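Long-range contacts in Isomerase/lactonizing enzyme (Agrobacterium fabrum str. C58, PDB 2NQL), which is of undescribed function but belongs to the mandelate racemase/muconate lactonizing enzyme family of the enolase superfamily and carries a bound sodium ion: residues V120-W131 / M290-F298; I142-F153 / S327-S335. All coordinates share one frame; numbering follows the deposited sequence.

Contact 1 of 2, residues V120-W131 / M290-F298; sequences VDALAALDIALW and MGHKGITNF
Ile295 lies against the indole of Trp131, its CG2 over one face of the five-membered ring, 3.9 Å from the centroid, in a CH-pi contact. With CG beside the backbone N and opposite the carbonyl carbon (chi1 -81°), the indole turns its NE1 to Thr296 OG1 in an almost straight bond (173°). Thr296 OG1 in turn donates to Asp127 OD1 at 2.7 Å, on the syn side, and also pairs with Ser99 OG. The other oxygen, Asp127 OD2, takes Thr296 N at 2.9 Å and, weakly, Ile295 N, so the carboxylate grips the first turn of helix 295-308. Ile128 sets its CD1 on Met290 CG at 4.0 Å. At the far end His292, its ring stacked on Tyr70, bonds through ND1 to Asp121 OD1 at 2.8 Å (164°), ring and carboxylate nearly coplanar; Asp121 OD2 is held by Tyr114 of the second subunit. Between the polar ends the backbones nearly meet: Ala124 CA is 3.7 Å from Gly294 CA. Helix 117-138, from the N-terminal domain, thus lies across the junction at Gly294, between the short helix 290-293 and helix 295-308 of the barrel domain, with helices 75-90 and 98-109 packed along its other sides.

Contact 2 of 2, residues I142-F153 / S327-S335; sequences IRDLLGGGVDSF and SLQASSTLS. With SO4 (sulfate ion), chain F.
Gln329 and Arg143 make the polar heart of this contact, which joins the connection after helix 117-138, and the start of barrel strand 152-158, to helix 322-331. Gln329 OE1 accepts Arg143 N and Arg143 NH1, each at 3.0 Å, from opposite faces of the amide plane, while Gln329 NE2 goes to the carbonyl of Leu373. Arg143 CG sits between its own backbone N and carbonyl carbon (chi1 68°), and the extended chain runs past Ser332, with Arg143 CD 3.2 Å from Ser332 OG. Packing is close here: Ile142 CG2 rests on Gln329 CB, and Thr333 CG2 touches Leu146 CB at 3.9 Å, Leu146 lying within the Schellman motif that has Gly147 at its C-prime position. Phe153 sends its CZ to Leu328 CD2 at 3.7 Å, the methyl meeting the ring at its edge. The other margin is looser: Gly148 and Gly149 are only lightly covered, though Gly149 CA comes within 3.3 Å of Ser332 O, and Val150 N bonds the same carbonyl. Asp151 and Val150 are exposed, and a sulfate, probably from the crystallisation liquor, lies beside Ser152. Arg143 NE and NH2 both bind Asp151 OD1, side-on. With Gln329 on NH1 and the carbonyl of Pro368 also on NH2, the guanidinium is held at several points, so its charge is probably well compensated and its orientation fixed.

Overall arrangement
Contact 1 joins the N-terminal domain to the barrel; contact 2 ties the connection after helix 117-138, and the start of barrel strand 152-158, to helix 322-331, so part of it lies within the barrel. Both are largely buried, but the centre of contact 1 is about 11 Å from the chain centre, that of contact 2 about 16 Å. Helices 117-138 and 142-145 follow one another in the chain, and their partners, 295-308 and 322-331, pack together through Phe298 on Ser327 and Ser331, making one continuous interface. Carboxylates do the polar work in contact 1, which the second subunit reaches. In contact 2 an arginine and a glutamine serve, nearer solvent, with no other protein chain touching.

Contact 1 of 2, residues V120-W131 / M290-F298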
ATOM      1  N   VAL A 120       1.960   4.741  -4.497  1.00 16.76           N
ATOM      2  CA  VAL A 120       2.725   5.940  -4.172  1.00 16.83           C
ATOM      3  C   VAL A 120       4.136   5.919  -4.757  1.00 13.58           C
ATOM      4  O   VAL A 120       4.652   6.971  -5.122  1.00 16.14           O
ATOM      5  CB  VAL A 120       2.609   6.407  -2.686  1.00 15.74           C
ATOM      6  CG1 VAL A 120       3.411   7.740  -2.426  1.00 15.70           C
ATOM      7  CG2 VAL A 120       1.119   6.674  -2.348  1.00 16.51           C
ATOM      8  N   ASP A 121       4.732   4.732  -4.927  1.00 15.86           N
ATOM      9  CA  ASP A 121       6.019   4.650  -5.654  1.00 16.90           C
ATOM     10  C   ASP A 121       5.831   5.296  -7.034  1.00 18.89           C
ATOM     11  O   ASP A 121       6.640   6.135  -7.467  1.00 14.33           O
ATOM     12  CB  ASP A 121       6.455   3.191  -5.887  1.00 13.60           C
ATOM     13  CG  ASP A 121       7.143   2.552  -4.693  1.00 17.99           C
ATOM     14  OD1 ASP A 121       7.383   3.203  -3.657  1.00 18.12           O
ATOM     15  OD2 ASP A 121       7.400   1.323  -4.815  1.00 17.36           O
ATOM     16  N   ALA A 122       4.757   4.898  -7.717  1.00 14.85           N
ATOM     17  CA  ALA A 122       4.471   5.409  -9.055  1.00 15.04           C
ATOM     18  C   ALA A 122       4.267   6.916  -9.050  1.00 14.54           C
ATOM     19  O   ALA A 122       4.814   7.619  -9.912  1.00 16.09           O
ATOM     20  CB  ALA A 122       3.255   4.693  -9.678  1.00 17.63           C
ATOM     21  N   LEU A 123       3.484   7.396  -8.085  1.00 14.89           N
ATOM     22  CA  LEU A 123       3.221   8.823  -7.945  1.00 15.40           C
ATOM     23  C   LEU A 123       4.503   9.589  -7.670  1.00 16.79           C
ATOM     24  O   LEU A 123       4.669  10.694  -8.164  1.00 15.94           O
ATOM     25  CB  LEU A 123       2.197   9.104  -6.870  1.00 16.89           C
ATOM     26  CG  LEU A 123       0.789   8.478  -7.005  1.00 16.92           C
ATOM     27  CD1 LEU A 123      -0.144   9.022  -5.888  1.00 17.02           C
ATOM     28  CD2 LEU A 123       0.197   8.705  -8.407  1.00 17.96           C
ATOM     29  N   ALA A 124       5.404   8.978  -6.904  1.00 15.69           N
ATOM     30  CA  ALA A 124       6.691   9.594  -6.565  1.00 18.00           C
ATOM     31  C   ALA A 124       7.497   9.892  -7.829  1.00 17.85           C
ATOM     32  O   ALA A 124       8.014  11.026  -8.007  1.00 14.65           O
ATOM     33  CB  ALA A 124       7.479   8.669  -5.596  1.00 15.43           C
ATOM     34  N   ALA A 125       7.597   8.905  -8.720  1.00 14.01           N
ATOM     35  CA  ALA A 125       8.317   9.108  -9.968  1.00 17.54           C
ATOM     36  C   ALA A 125       7.715  10.223 -10.841  1.00 20.18           C
ATOM     37  O   ALA A 125       8.440  11.068 -11.385  1.00 16.01           O
ATOM     38  CB  ALA A 125       8.473   7.800 -10.737  1.00 16.09           C
ATOM     39  N   LEU A 126       6.387  10.247 -10.952  1.00 15.46           N
ATOM     40  CA  LEU A 126       5.713  11.281 -11.725  1.00 14.48           C
ATOM     41  C   LEU A 126       5.874  12.664 -11.108  1.00 13.82           C
ATOM     42  O   LEU A 126       5.995  13.641 -11.830  1.00 19.83           O
ATOM     43  CB  LEU A 126       4.208  10.942 -11.841  1.00 14.75           C
ATOM     44  CG  LEU A 126       3.958   9.649 -12.624  1.00 11.94           C
ATOM     45  CD1 LEU A 126       2.453   9.204 -12.511  1.00 14.76           C
ATOM     46  CD2 LEU A 126       4.409   9.678 -14.126  1.00 19.95           C
ATOM     47  N   ASP A 127       5.855  12.707  -9.780  1.00 13.18           N
ATOM     48  CA  ASP A 127       5.939  13.967  -9.031  1.00 15.69           C
ATOM     49  C   ASP A 127       7.344  14.579  -9.197  1.00 18.83           C
ATOM     50  O   ASP A 127       7.490  15.786  -9.439  1.00 17.81           O
ATOM     51  CB  ASP A 127       5.613  13.730  -7.558  1.00 16.99           C
ATOM     52  CG  ASP A 127       5.590  15.021  -6.740  1.00 23.06           C
ATOM     53  OD1 ASP A 127       4.566  15.746  -6.768  1.00 21.52           O
ATOM     54  OD2 ASP A 127       6.593  15.300  -6.047  1.00 20.18           O
ATOM     55  N   ILE A 128       8.369  13.738  -9.106  1.00 16.93           N
ATOM     56  CA  ILE A 128       9.750  14.216  -9.304  1.00 16.56           C
ATOM     57  C   ILE A 128       9.927  14.776 -10.744  1.00 18.82           C
ATOM     58  O   ILE A 128      10.447  15.879 -10.925  1.00 16.39           O
ATOM     59  CB  ILE A 128      10.781  13.082  -8.994  1.00 14.93           C
ATOM     60  CG1 ILE A 128      10.710  12.713  -7.501  1.00 15.41           C
ATOM     61  CG2 ILE A 128      12.221  13.547  -9.440  1.00 16.71           C
ATOM     62  CD1 ILE A 128      11.394  11.382  -7.130  1.00 19.07           C
ATOM     63  N   ALA A 129       9.442  14.045 -11.755  1.00 16.22           N
ATOM     64  CA  ALA A 129       9.549  14.501 -13.140  1.00 15.78           C
ATOM     65  C   ALA A 129       8.805  15.823 -13.379  1.00 14.96           C
ATOM     66  O   ALA A 129       9.304  16.701 -14.080  1.00 16.30           O
ATOM     67  CB  ALA A 129       9.087  13.446 -14.086  1.00 17.71           C
ATOM     68  N   LEU A 130       7.610  15.954 -12.805  1.00 17.33           N
ATOM     69  CA  LEU A 130       6.841  17.192 -12.940  1.00 16.53           C
ATOM     70  C   LEU A 130       7.505  18.389 -12.237  1.00 18.40           C
ATOM     71  O   LEU A 130       7.533  19.490 -12.808  1.00 21.44           O
ATOM     72  CB  LEU A 130       5.392  17.005 -12.430  1.00 19.81           C
ATOM     73  CG  LEU A 130       4.351  17.967 -13.017  1.00 33.16           C
ATOM     74  CD1 LEU A 130       4.199  17.854 -14.534  1.00 22.59           C
ATOM     75  CD2 LEU A 130       3.017  17.705 -12.356  1.00 32.99           C
ATOM     76  N   TRP A 131       8.045  18.191 -11.033  1.00 17.24           N
ATOM     77  CA  TRP A 131       8.830  19.268 -10.391  1.00 17.15           C
ATOM     78  C   TRP A 131      10.103  19.636 -11.166  1.00 20.36           C
ATOM     79  O   TRP A 131      10.493  20.819 -11.191  1.00 20.29           O
ATOM     80  CB  TRP A 131       9.206  18.933  -8.950  1.00 16.56           C
ATOM     81  CG  TRP A 131       8.126  19.167  -7.935  1.00 19.47           C
ATOM     82  CD1 TRP A 131       7.329  18.211  -7.314  1.00 20.17           C
ATOM     83  CD2 TRP A 131       7.702  20.431  -7.423  1.00 18.85           C
ATOM     84  NE1 TRP A 131       6.466  18.826  -6.416  1.00 21.49           N
ATOM     85  CE2 TRP A 131       6.661  20.183  -6.479  1.00 21.65           C
ATOM     86  CE3 TRP A 131       8.105  21.763  -7.660  1.00 25.40           C
ATOM     87  CZ2 TRP A 131       6.019  21.223  -5.779  1.00 25.79           C
ATOM     88  CZ3 TRP A 131       7.464  22.791  -6.954  1.00 26.45           C
ATOM     89  CH2 TRP A 131       6.425  22.512  -6.044  1.00 26.40           C
ATOM     90  N   MET A 290      12.954   9.416  -0.528  1.00 18.07           N
ATOM     91  CA  MET A 290      12.371  10.163  -1.640  1.00 14.77           C
ATOM     92  C   MET A 290      11.849   9.230  -2.752  1.00 18.88           C
ATOM     93  O   MET A 290      10.829   9.531  -3.385  1.00 19.11           O
ATOM     94  CB  MET A 290      13.425  11.102  -2.233  1.00 16.90           C
ATOM     95  CG  MET A 290      12.990  11.826  -3.487  1.00 16.35           C
ATOM     96  SD  MET A 290      11.502  12.855  -3.309  1.00 19.24           S
ATOM     97  CE  MET A 290      12.120  14.191  -2.298  1.00 15.24           C
ATOM     98  N   GLY A 291      12.535   8.107  -2.991  1.00 19.17           N
ATOM     99  CA  GLY A 291      12.131   7.183  -4.056  1.00 22.13           C
ATOM    100  C   GLY A 291      10.764   6.534  -3.831  1.00 19.37           C
ATOM    101  O   GLY A 291      10.105   6.124  -4.790  1.00 22.43           O
ATOM    102  N   HIS A 292      10.353   6.452  -2.567  1.00 19.71           N
ATOM    103  CA  HIS A 292       9.026   5.949  -2.182  1.00 17.92           C
ATOM    104  C   HIS A 292       7.975   7.076  -2.161  1.00 20.45           C
ATOM    105  O   HIS A 292       6.777   6.788  -2.196  1.00 21.45           O
ATOM    106  CB  HIS A 292       9.035   5.303  -0.767  1.00 17.67           C
ATOM    107  CG  HIS A 292       9.600   3.919  -0.724  1.00 18.66           C
ATOM    108  ND1 HIS A 292       9.336   2.968  -1.691  1.00 15.44           N
ATOM    109  CD2 HIS A 292      10.391   3.316   0.196  1.00 17.57           C
ATOM    110  CE1 HIS A 292       9.949   1.840  -1.369  1.00 20.71           C
ATOM    111  NE2 HIS A 292      10.602   2.028  -0.236  1.00 16.77           N
ATOM    112  N   LYS A 293       8.419   8.338  -2.093  1.00 16.93           N
ATOM    113  CA  LYS A 293       7.558   9.436  -1.604  1.00 15.97           C
ATOM    114  C   LYS A 293       7.269  10.523  -2.628  1.00 19.14           C
ATOM    115  O   LYS A 293       6.113  10.910  -2.805  1.00 19.61           O
ATOM    116  CB  LYS A 293       8.091  10.053  -0.289  1.00 14.56           C
ATOM    117  CG  LYS A 293       8.132   9.074   0.860  1.00 13.11           C
ATOM    118  CD  LYS A 293       8.634   9.746   2.130  1.00 16.18           C
ATOM    119  CE  LYS A 293       8.586   8.799   3.307  1.00 18.73           C
ATOM    120  NZ  LYS A 293       9.519   7.626   3.157  1.00 17.35           N
ATOM    121  N   GLY A 294       8.309  11.023  -3.297  1.00 17.99           N
ATOM    122  CA  GLY A 294       8.171  12.135  -4.239  1.00 15.51           C
ATOM    123  C   GLY A 294       8.309  13.433  -3.455  1.00 19.96           C
ATOM    124  O   GLY A 294       8.243  13.421  -2.225  1.00 18.79           O
ATOM    125  N   ILE A 295       8.519  14.533  -4.172  1.00 16.84           N
ATOM    126  CA  ILE A 295       8.839  15.821  -3.553  1.00 17.77           C
ATOM    127  C   ILE A 295       7.660  16.382  -2.750  1.00 20.10           C
ATOM    128  O   ILE A 295       7.827  16.822  -1.613  1.00 18.51           O
ATOM    129  CB  ILE A 295       9.336  16.837  -4.613  1.00 20.51           C
ATOM    130  CG1 ILE A 295      10.755  16.449  -5.073  1.00 17.73           C
ATOM    131  CG2 ILE A 295       9.332  18.311  -4.044  1.00 17.73           C
ATOM    132  CD1 ILE A 295      11.133  17.007  -6.410  1.00 18.25           C
ATOM    133  N   THR A 296       6.474  16.370  -3.344  1.00 19.43           N
ATOM    134  CA  THR A 296       5.260  16.833  -2.621  1.00 17.37           C
ATOM    135  C   THR A 296       5.103  16.173  -1.237  1.00 19.13           C
ATOM    136  O   THR A 296       4.930  16.873  -0.232  1.00 19.09           O
ATOM    137  CB  THR A 296       4.009  16.624  -3.476  1.00 15.91           C
ATOM    138  OG1 THR A 296       4.139  17.364  -4.692  1.00 19.77           O
ATOM    139  CG2 THR A 296       2.717  17.030  -2.716  1.00 17.16           C
ATOM    140  N   ASN A 297       5.204  14.837  -1.177  1.00 18.10           N
ATOM    141  CA  ASN A 297       5.136  14.108   0.098  1.00 20.05           C
ATOM    142  C   ASN A 297       6.250  14.406   1.068  1.00 19.97           C
ATOM    143  O   ASN A 297       6.029  14.508   2.269  1.00 21.76           O
ATOM    144  CB  ASN A 297       5.054  12.584  -0.141  1.00 17.24           C
ATOM    145  CG  ASN A 297       3.633  12.129  -0.472  1.00 21.97           C
ATOM    146  OD1 ASN A 297       2.669  12.600   0.136  1.00 21.26           O
ATOM    147  ND2 ASN A 297       3.505  11.193  -1.412  1.00 18.25           N
ATOM    148  N   PHE A 298       7.459  14.525   0.528  1.00 19.11           N
ATOM    149  CA  PHE A 298       8.657  14.751   1.325  1.00 20.21           C
ATOM    150  C   PHE A 298       8.524  16.127   2.002  1.00 18.98           C
ATOM    151  O   PHE A 298       8.764  16.234   3.205  1.00 22.76           O
ATOM    152  CB  PHE A 298       9.832  14.717   0.362  1.00 25.60           C
ATOM    153  CG  PHE A 298      11.151  14.356   0.962  1.00 24.77           C
ATOM    154  CD1 PHE A 298      11.645  13.046   0.858  1.00 24.66           C
ATOM    155  CD2 PHE A 298      11.965  15.355   1.510  1.00 23.93           C
ATOM    156  CE1 PHE A 298      12.914  12.730   1.335  1.00 19.54           C
ATOM    157  CE2 PHE A 298      13.233  15.047   2.009  1.00 29.63           C
ATOM    158  CZ  PHE A 298      13.707  13.741   1.917  1.00 23.32           C
TER

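Contact 2 of 2, residues I142-F153 / S327-S335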
ATOM      1  N   ILE A 142      14.776  23.178  -8.279  1.00 21.34           N
ATOM      2  CA  ILE A 142      13.609  22.806  -7.460  1.00 20.11           C
ATOM      3  C   ILE A 142      13.659  23.480  -6.074  1.00 23.33           C
ATOM      4  O   ILE A 142      12.661  24.026  -5.604  1.00 20.89           O
ATOM      5  CB  ILE A 142      13.466  21.268  -7.347  1.00 17.50           C
ATOM      6  CG1 ILE A 142      12.962  20.707  -8.689  1.00 19.18           C
ATOM      7  CG2 ILE A 142      12.576  20.876  -6.129  1.00 20.69           C
ATOM      8  CD1 ILE A 142      13.084  19.193  -8.777  1.00 20.05           C
ATOM      9  N   ARG A 143      14.826  23.506  -5.441  1.00 22.08           N
ATOM     10  CA  ARG A 143      14.892  24.102  -4.124  1.00 20.00           C
ATOM     11  C   ARG A 143      14.523  25.583  -4.121  1.00 20.11           C
ATOM     12  O   ARG A 143      13.863  26.049  -3.182  1.00 22.87           O
ATOM     13  CB  ARG A 143      16.215  23.820  -3.409  1.00 21.95           C
ATOM     14  CG  ARG A 143      17.479  24.477  -4.008  1.00 21.10           C
ATOM     15  CD  ARG A 143      18.700  23.826  -3.352  1.00 26.86           C
ATOM     16  NE  ARG A 143      20.000  24.233  -3.899  1.00 23.42           N
ATOM     17  CZ  ARG A 143      20.515  23.811  -5.046  1.00 28.46           C
ATOM     18  NH1 ARG A 143      19.832  22.989  -5.848  1.00 22.81           N
ATOM     19  NH2 ARG A 143      21.717  24.237  -5.414  1.00 27.47           N
ATOM     20  N   ASP A 144      14.932  26.293  -5.174  1.00 22.29           N
ATOM     21  CA  ASP A 144      14.575  27.701  -5.348  1.00 27.13           C
ATOM     22  C   ASP A 144      13.082  27.859  -5.533  1.00 29.91           C
ATOM     23  O   ASP A 144      12.443  28.661  -4.854  1.00 26.70           O
ATOM     24  CB  ASP A 144      15.330  28.314  -6.518  1.00 29.24           C
ATOM     25  CG  ASP A 144      16.539  29.138  -6.067  1.00 35.78           C
ATOM     26  OD1 ASP A 144      16.654  29.453  -4.859  1.00 47.24           O
ATOM     27  OD2 ASP A 144      17.371  29.477  -6.931  1.00 44.89           O
ATOM     28  N   LEU A 145      12.524  27.042  -6.416  1.00 25.78           N
ATOM     29  CA  LEU A 145      11.084  27.001  -6.649  1.00 27.27           C
ATOM     30  C   LEU A 145      10.261  26.708  -5.400  1.00 25.84           C
ATOM     31  O   LEU A 145       9.156  27.227  -5.242  1.00 30.20           O
ATOM     32  CB  LEU A 145      10.783  25.984  -7.748  1.00 27.88           C
ATOM     33  CG  LEU A 145       9.497  26.092  -8.549  1.00 37.21           C
ATOM     34  CD1 LEU A 145       9.389  27.421  -9.272  1.00 32.69           C
ATOM     35  CD2 LEU A 145       9.485  24.954  -9.530  1.00 26.96           C
ATOM     36  N   LEU A 146      10.818  25.904  -4.499  1.00 23.98           N
ATOM     37  CA  LEU A 146      10.217  25.569  -3.216  1.00 25.39           C
ATOM     38  C   LEU A 146      10.435  26.638  -2.130  1.00 28.27           C
ATOM     39  O   LEU A 146      10.117  26.409  -0.960  1.00 32.90           O
ATOM     40  CB  LEU A 146      10.768  24.212  -2.737  1.00 24.91           C
ATOM     41  CG  LEU A 146      10.285  22.935  -3.428  1.00 24.68           C
ATOM     42  CD1 LEU A 146      11.009  21.744  -2.849  1.00 27.69           C
ATOM     43  CD2 LEU A 146       8.777  22.768  -3.258  1.00 31.66           C
ATOM     44  N   GLY A 147      11.001  27.782  -2.512  1.00 29.83           N
ATOM     45  CA  GLY A 147      11.192  28.903  -1.573  1.00 33.03           C
ATOM     46  C   GLY A 147      12.632  29.152  -1.142  1.00 39.20           C
ATOM     47  O   GLY A 147      12.895  30.056  -0.331  1.00 30.76           O
ATOM     48  N   GLY A 148      13.568  28.364  -1.678  1.00 31.08           N
ATOM     49  CA  GLY A 148      14.983  28.480  -1.313  1.00 28.84           C
ATOM     50  C   GLY A 148      15.458  27.313  -0.473  1.00 24.68           C
ATOM     51  O   GLY A 148      14.754  26.840   0.410  1.00 27.10           O
ATOM     52  N   GLY A 149      16.651  26.822  -0.776  1.00 26.75           N
ATOM     53  CA  GLY A 149      17.302  25.892   0.115  1.00 26.95           C
ATOM     54  C   GLY A 149      18.793  26.104   0.141  1.00 26.45           C
ATOM     55  O   GLY A 149      19.348  26.823  -0.700  1.00 27.86           O
ATOM     56  N   VAL A 150      19.439  25.448   1.094  1.00 23.01           N
ATOM     57  CA  VAL A 150      20.903  25.458   1.203  1.00 24.59           C
ATOM     58  C   VAL A 150      21.526  24.673   0.025  1.00 28.12           C
ATOM     59  O   VAL A 150      20.826  23.943  -0.705  1.00 25.98           O
ATOM     60  CB  VAL A 150      21.367  24.904   2.581  1.00 24.90           C
ATOM     61  CG1 VAL A 150      20.780  25.724   3.710  1.00 30.44           C
ATOM     62  CG2 VAL A 150      20.969  23.404   2.764  1.00 21.92           C
ATOM     63  N   ASP A 151      22.826  24.830  -0.182  1.00 22.27           N
ATOM     64  CA  ASP A 151      23.484  24.134  -1.290  1.00 21.08           C
ATOM     65  C   ASP A 151      24.377  23.004  -0.822  1.00 18.41           C
ATOM     66  O   ASP A 151      25.017  22.341  -1.646  1.00 21.87           O
ATOM     67  CB  ASP A 151      24.298  25.106  -2.140  1.00 25.43           C
ATOM     68  CG  ASP A 151      23.464  26.224  -2.699  1.00 36.40           C
ATOM     69  OD1 ASP A 151      22.350  25.953  -3.192  1.00 29.46           O
ATOM     70  OD2 ASP A 151      23.915  27.382  -2.628  1.00 32.23           O
ATOM     71  N   SER A 152      24.435  22.799   0.497  1.00 22.22           N
ATOM     72  CA  SER A 152      25.191  21.696   1.069  1.00 23.26           C
ATOM     73  C   SER A 152      24.612  21.370   2.427  1.00 18.67           C
ATOM     74  O   SER A 152      23.991  22.228   3.065  1.00 21.78           O
ATOM     75  CB  SER A 152      26.714  22.024   1.163  1.00 24.07           C
ATOM     76  OG  SER A 152      26.966  23.076   2.085  1.00 26.98           O
ATOM     77  N   PHE A 153      24.800  20.127   2.870  1.00 19.81           N
ATOM     78  CA  PHE A 153      24.451  19.733   4.238  1.00 19.55           C
ATOM     79  C   PHE A 153      25.179  18.454   4.617  1.00 17.91           C
ATOM     80  O   PHE A 153      25.760  17.803   3.735  1.00 21.08           O
ATOM     81  CB  PHE A 153      22.912  19.598   4.432  1.00 21.07           C
ATOM     82  CG  PHE A 153      22.201  18.854   3.324  1.00 23.22           C
ATOM     83  CD1 PHE A 153      22.365  17.475   3.154  1.00 20.99           C
ATOM     84  CD2 PHE A 153      21.324  19.537   2.478  1.00 18.39           C
ATOM     85  CE1 PHE A 153      21.685  16.795   2.148  1.00 22.39           C
ATOM     86  CE2 PHE A 153      20.625  18.861   1.483  1.00 20.43           C
ATOM     87  CZ  PHE A 153      20.813  17.485   1.311  1.00 20.58           C
ATOM     88  N   SER A 327      15.754  14.076  -3.501  1.00 16.76           N
ATOM     89  CA  SER A 327      15.872  14.084  -2.044  1.00 15.40           C
ATOM     90  C   SER A 327      16.714  15.285  -1.580  1.00 17.03           C
ATOM     91  O   SER A 327      16.324  15.969  -0.638  1.00 18.96           O
ATOM     92  CB  SER A 327      16.485  12.780  -1.496  1.00 15.64           C
ATOM     93  OG  SER A 327      16.374  12.743  -0.071  1.00 17.38           O
ATOM     94  N   LEU A 328      17.856  15.511  -2.225  1.00 18.95           N
ATOM     95  CA  LEU A 328      18.726  16.632  -1.846  1.00 17.91           C
ATOM     96  C   LEU A 328      18.005  17.974  -2.026  1.00 16.59           C
ATOM     97  O   LEU A 328      18.015  18.792  -1.105  1.00 20.23           O
ATOM     98  CB  LEU A 328      20.050  16.613  -2.639  1.00 17.64           C
ATOM     99  CG  LEU A 328      20.908  15.348  -2.598  1.00 20.86           C
ATOM    100  CD1 LEU A 328      22.249  15.650  -3.242  1.00 20.04           C
ATOM    101  CD2 LEU A 328      21.092  14.806  -1.178  1.00 16.80           C
ATOM    102  N   GLN A 329      17.386  18.180  -3.189  1.00 19.60           N
ATOM    103  CA  GLN A 329      16.603  19.401  -3.474  1.00 18.08           C
ATOM    104  C   GLN A 329      15.563  19.686  -2.394  1.00 24.86           C
ATOM    105  O   GLN A 329      15.536  20.781  -1.810  1.00 20.50           O
ATOM    106  CB  GLN A 329      15.884  19.310  -4.827  1.00 17.03           C
ATOM    107  CG  GLN A 329      16.771  19.250  -6.079  1.00 18.64           C
ATOM    108  CD  GLN A 329      17.447  20.589  -6.420  1.00 21.40           C
ATOM    109  OE1 GLN A 329      17.188  21.612  -5.783  1.00 21.09           O
ATOM    110  NE2 GLN A 329      18.301  20.578  -7.440  1.00 22.11           N
ATOM    111  N   ALA A 330      14.713  18.697  -2.119  1.00 16.43           N
ATOM    112  CA  ALA A 330      13.662  18.866  -1.114  1.00 17.54           C
ATOM    113  C   ALA A 330      14.246  19.011   0.288  1.00 19.96           C
ATOM    114  O   ALA A 330      13.815  19.875   1.042  1.00 20.26           O
ATOM    115  CB  ALA A 330      12.698  17.707  -1.163  1.00 18.70           C
ATOM    116  N   SER A 331      15.229  18.167   0.627  1.00 18.72           N
ATOM    117  CA  SER A 331      15.860  18.206   1.963  1.00 20.71           C
ATOM    118  C   SER A 331      16.428  19.585   2.299  1.00 22.10           C
ATOM    119  O   SER A 331      16.378  20.028   3.457  1.00 21.77           O
ATOM    120  CB  SER A 331      17.006  17.192   2.063  1.00 24.26           C
ATOM    121  OG  SER A 331      16.520  15.867   1.984  1.00 21.69           O
ATOM    122  N   SER A 332      16.969  20.244   1.281  1.00 20.79           N
ATOM    123  CA  SER A 332      17.670  21.529   1.460  1.00 20.85           C
ATOM    124  C   SER A 332      16.782  22.665   1.957  1.00 29.21           C
ATOM    125  O   SER A 332      17.286  23.630   2.503  1.00 25.10           O
ATOM    126  CB  SER A 332      18.358  21.935   0.164  1.00 19.13           C
ATOM    127  OG  SER A 332      17.416  22.458  -0.754  1.00 21.04           O
ATOM    128  N   THR A 333      15.467  22.528   1.769  1.00 23.31           N
ATOM    129  CA  THR A 333      14.472  23.544   2.126  1.00 24.14           C
ATOM    130  C   THR A 333      13.930  23.371   3.540  1.00 27.28           C
ATOM    131  O   THR A 333      13.125  24.192   3.998  1.00 26.80           O
ATOM    132  CB  THR A 333      13.243  23.481   1.155  1.00 23.55           C
ATOM    133  OG1 THR A 333      12.466  22.295   1.446  1.00 23.02           O
ATOM    134  CG2 THR A 333      13.703  23.487  -0.300  1.00 22.58           C
ATOM    135  N   LEU A 334      14.352  22.308   4.223  1.00 23.15           N
ATOM    136  CA  LEU A 334      13.719  21.867   5.465  1.00 24.42           C
ATOM    137  C   LEU A 334      14.445  22.384   6.690  1.00 23.30           C
ATOM    138  O   LEU A 334      15.626  22.106   6.887  1.00 24.54           O
ATOM    139  CB  LEU A 334      13.595  20.336   5.525  1.00 22.09           C
ATOM    140  CG  LEU A 334      12.853  19.629   4.370  1.00 21.79           C
ATOM    141  CD1 LEU A 334      12.816  18.090   4.564  1.00 26.33           C
ATOM    142  CD2 LEU A 334      11.442  20.176   4.211  1.00 23.11           C
ATOM    143  N   SER A 335      13.718  23.134   7.519  1.00 27.63           N
ATOM    144  CA  SER A 335      14.258  23.711   8.759  1.00 27.47           C
ATOM    145  C   SER A 335      14.751  22.664   9.762  1.00 29.47           C
ATOM    146  O   SER A 335      15.708  22.910  10.504  1.00 28.69           O
ATOM    147  CB  SER A 335      13.215  24.629   9.398  1.00 33.38           C
ATOM    148  OG  SER A 335      12.098  23.870   9.838  1.00 27.23           O
TER
HETATM  149  S   SO4 F1012      27.840  25.746   0.248  1.00 84.37           S
HETATM  150  O1  SO4 F1012      26.607  25.638   1.034  1.00 52.57           O
HETATM  151  O2  SO4 F1012      28.808  24.724   0.650  1.00 81.10           O
HETATM  152  O3  SO4 F1012      27.490  25.519  -1.148  1.00 85.67           O
HETATM  153  O4  SO4 F1012      28.448  27.074   0.399  1.00 70.99           O